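Flagellar basal body protein (Helicobacter pylori, PDB 5NPY) probably serves as a building block of the flagellar hook, the curved extracellular segment that couples the basal-body rod to the filament. Local coordinates at residues A[106-111]-A[170-175]. Residues are numbered along the deposited sequence; the frame is centred on the assembly and turned at random.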
loop_
_atom_site.group_PDB
_atom_site.type_symbol
_atom_site.label_atom_id
_atom_site.label_comp_id
_atom_site.label_asym_id
_atom_site.label_seq_id
_atom_site.Cartn_x
_atom_site.Cartn_y
_atom_site.Cartn_z
ATOM N N GLU A 106 4.165 -5.457 -40.434
ATOM C CA GLU A 106 4.778 -6.257 -39.381
ATOM C C GLU A 106 5.827 -7.286 -39.842
ATOM O O GLU A 106 5.752 -7.808 -40.898
ATOM C CB GLU A 106 3.717 -6.923 -38.506
ATOM C CG GLU A 106 3.032 -8.124 -39.120
ATOM C CD GLU A 106 2.027 -8.776 -38.198
ATOM O OE1 GLU A 106 1.148 -8.084 -37.683
ATOM O OE2 GLU A 106 2.124 -9.985 -38.000
ATOM N N MET A 107 6.793 -7.598 -39.005
ATOM C CA MET A 107 7.819 -8.563 -39.349
ATOM C C MET A 107 8.091 -9.394 -38.112
ATOM O O MET A 107 8.243 -8.864 -37.034
ATOM C CB MET A 107 9.092 -7.846 -39.814
ATOM C CG MET A 107 10.201 -8.729 -40.371
ATOM S SD MET A 107 11.763 -7.901 -40.788
ATOM C CE MET A 107 11.528 -6.331 -40.043
ATOM N N THR A 108 8.145 -10.696 -38.275
ATOM C CA THR A 108 8.363 -11.581 -37.184
ATOM C C THR A 108 9.661 -12.264 -37.420
ATOM O O THR A 108 9.904 -12.722 -38.492
ATOM C CB THR A 108 7.264 -12.627 -37.114
ATOM O OG1 THR A 108 6.016 -11.995 -36.899
ATOM C CG2 THR A 108 7.500 -13.569 -36.005
ATOM N N ILE A 109 10.500 -12.332 -36.411
ATOM C CA ILE A 109 11.791 -12.942 -36.551
ATOM C C ILE A 109 11.911 -14.167 -35.691
ATOM O O ILE A 109 11.865 -14.078 -34.504
ATOM C CB ILE A 109 12.908 -11.991 -36.106
ATOM C CG1 ILE A 109 12.650 -10.558 -36.514
ATOM C CG2 ILE A 109 14.230 -12.444 -36.640
ATOM C CD1 ILE A 109 12.787 -10.300 -37.974
ATOM N N ASN A 110 12.128 -15.309 -36.301
ATOM C CA ASN A 110 12.264 -16.533 -35.558
ATOM C C ASN A 110 13.672 -17.054 -35.661
ATOM O O ASN A 110 14.448 -16.562 -36.425
ATOM C CB ASN A 110 11.283 -17.548 -36.084
ATOM C CG ASN A 110 9.863 -17.160 -35.813
ATOM O OD1 ASN A 110 9.146 -16.755 -36.690
ATOM N ND2 ASN A 110 9.458 -17.291 -34.581
ATOM N N LYS A 111 14.011 -18.064 -34.889
ATOM C CA LYS A 111 15.358 -18.592 -34.918
ATOM C C LYS A 111 15.746 -19.186 -36.258
ATOM O O LYS A 111 16.878 -19.075 -36.655
ATOM C CB LYS A 111 15.587 -19.585 -33.805
ATOM C CG LYS A 111 14.680 -20.779 -33.862
ATOM C CD LYS A 111 15.448 -22.068 -33.677
ATOM C CE LYS A 111 14.545 -23.191 -33.197
ATOM N NZ LYS A 111 13.825 -23.853 -34.311
ATOM N N HIS A 170 10.998 -8.188 -25.140
ATOM C CA HIS A 170 11.937 -9.093 -25.797
ATOM C C HIS A 170 11.264 -9.932 -26.877
ATOM O O HIS A 170 11.860 -10.905 -27.359
ATOM C CB HIS A 170 12.664 -9.992 -24.780
ATOM C CG HIS A 170 11.769 -10.894 -23.979
ATOM N ND1 HIS A 170 10.827 -11.725 -24.550
ATOM C CD2 HIS A 170 11.708 -11.126 -22.646
ATOM C CE1 HIS A 170 10.212 -12.413 -23.604
ATOM N NE2 HIS A 170 10.727 -12.066 -22.439
ATOM N N GLY A 171 10.048 -9.557 -27.286
ATOM C CA GLY A 171 9.308 -10.248 -28.329
ATOM C C GLY A 171 9.965 -10.213 -29.695
ATOM O O GLY A 171 11.036 -9.624 -29.864
ATOM N N ASN A 172 9.325 -10.830 -30.689
ATOM C CA ASN A 172 9.964 -11.057 -31.979
ATOM C C ASN A 172 9.163 -10.518 -33.158
ATOM O O ASN A 172 9.492 -10.836 -34.304
ATOM C CB ASN A 172 10.219 -12.552 -32.196
ATOM C CG ASN A 172 8.951 -13.314 -32.559
ATOM O OD1 ASN A 172 7.833 -12.903 -32.222
ATOM N ND2 ASN A 172 9.120 -14.435 -33.253
ATOM N N THR A 173 8.120 -9.734 -32.923
ATOM C CA THR A 173 7.310 -9.179 -34.002
ATOM C C THR A 173 7.453 -7.663 -34.010
ATOM O O THR A 173 7.068 -6.994 -33.044
ATOM C CB THR A 173 5.846 -9.586 -33.857
ATOM O OG1 THR A 173 5.727 -10.996 -34.087
ATOM C CG2 THR A 173 4.977 -8.823 -34.850
ATOM N N LEU A 174 7.994 -7.131 -35.105
ATOM C CA LEU A 174 8.285 -5.712 -35.249
ATOM C C LEU A 174 7.243 -5.052 -36.138
ATOM O O LEU A 174 6.780 -5.653 -37.112
ATOM C CB LEU A 174 9.680 -5.510 -35.845
ATOM C CG LEU A 174 10.767 -6.349 -35.174
ATOM C CD1 LEU A 174 12.124 -6.154 -35.868
ATOM C CD2 LEU A 174 10.855 -6.033 -33.670
ATOM N N SER A 175 6.892 -3.811 -35.815
ATOM C CA SER A 175 5.909 -3.063 -36.588
ATOM C C SER A 175 6.284 -1.589 -36.533
ATOM O O SER A 175 7.212 -1.202 -35.810
ATOM C CB SER A 175 4.486 -3.309 -36.058
ATOM O OG SER A 175 4.236 -2.622 -34.845
#
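M107 and L174 form the hydrogen-bonded pair of an antiparallel strand pairing between 107-109 and 173-175, whose axes run 153° apart within the hook-protein D1 region. M107 N donates to L174 O at 2.7 Å, and L174 N returns a bond to M107 O at 2.6 Å; both donors lie in the plane of the carbonyl they reach. One step further along, I109 N donates to N172 O at 2.8 Å, which carries the pairing to the residue just before strand 173-176 begins. There the N172 side chain takes over the role of a backbone donor: with CG held between its own backbone N and carbonyl carbon, the amide swings toward the 106-111 segment and ND2 reaches I109 O at 3.0 Å. That bond is the less regular one, for ND2 stands well above the carbonyl plane (64° out of it) and the N-H...O angle is 143°. T108 and T173 make up the non-hydrogen-bonded pair, where the strands come closest, CA to CA at 4.1 Å. Their side chains share one face of the sheet, and a hydrogen bond joins T108 OG1 to T173 OG1 at 3.0 Å. On the same face T108 CG2 lies against the amide of N172, 3.3 Å from its ND2. The reverse face is apolar: M107 and L174 both point there and, like I109, are buried. L508 on strand 499-509 packs against M107 and I109, while Y145 and I147 of strand 143-148 pack against L174. Across the pairing itself I109 CG1 only grazes the leucine, and the nearer apolar approach is that of the methionine methyl, with M107 CE 4.2 Å from L174 CD1.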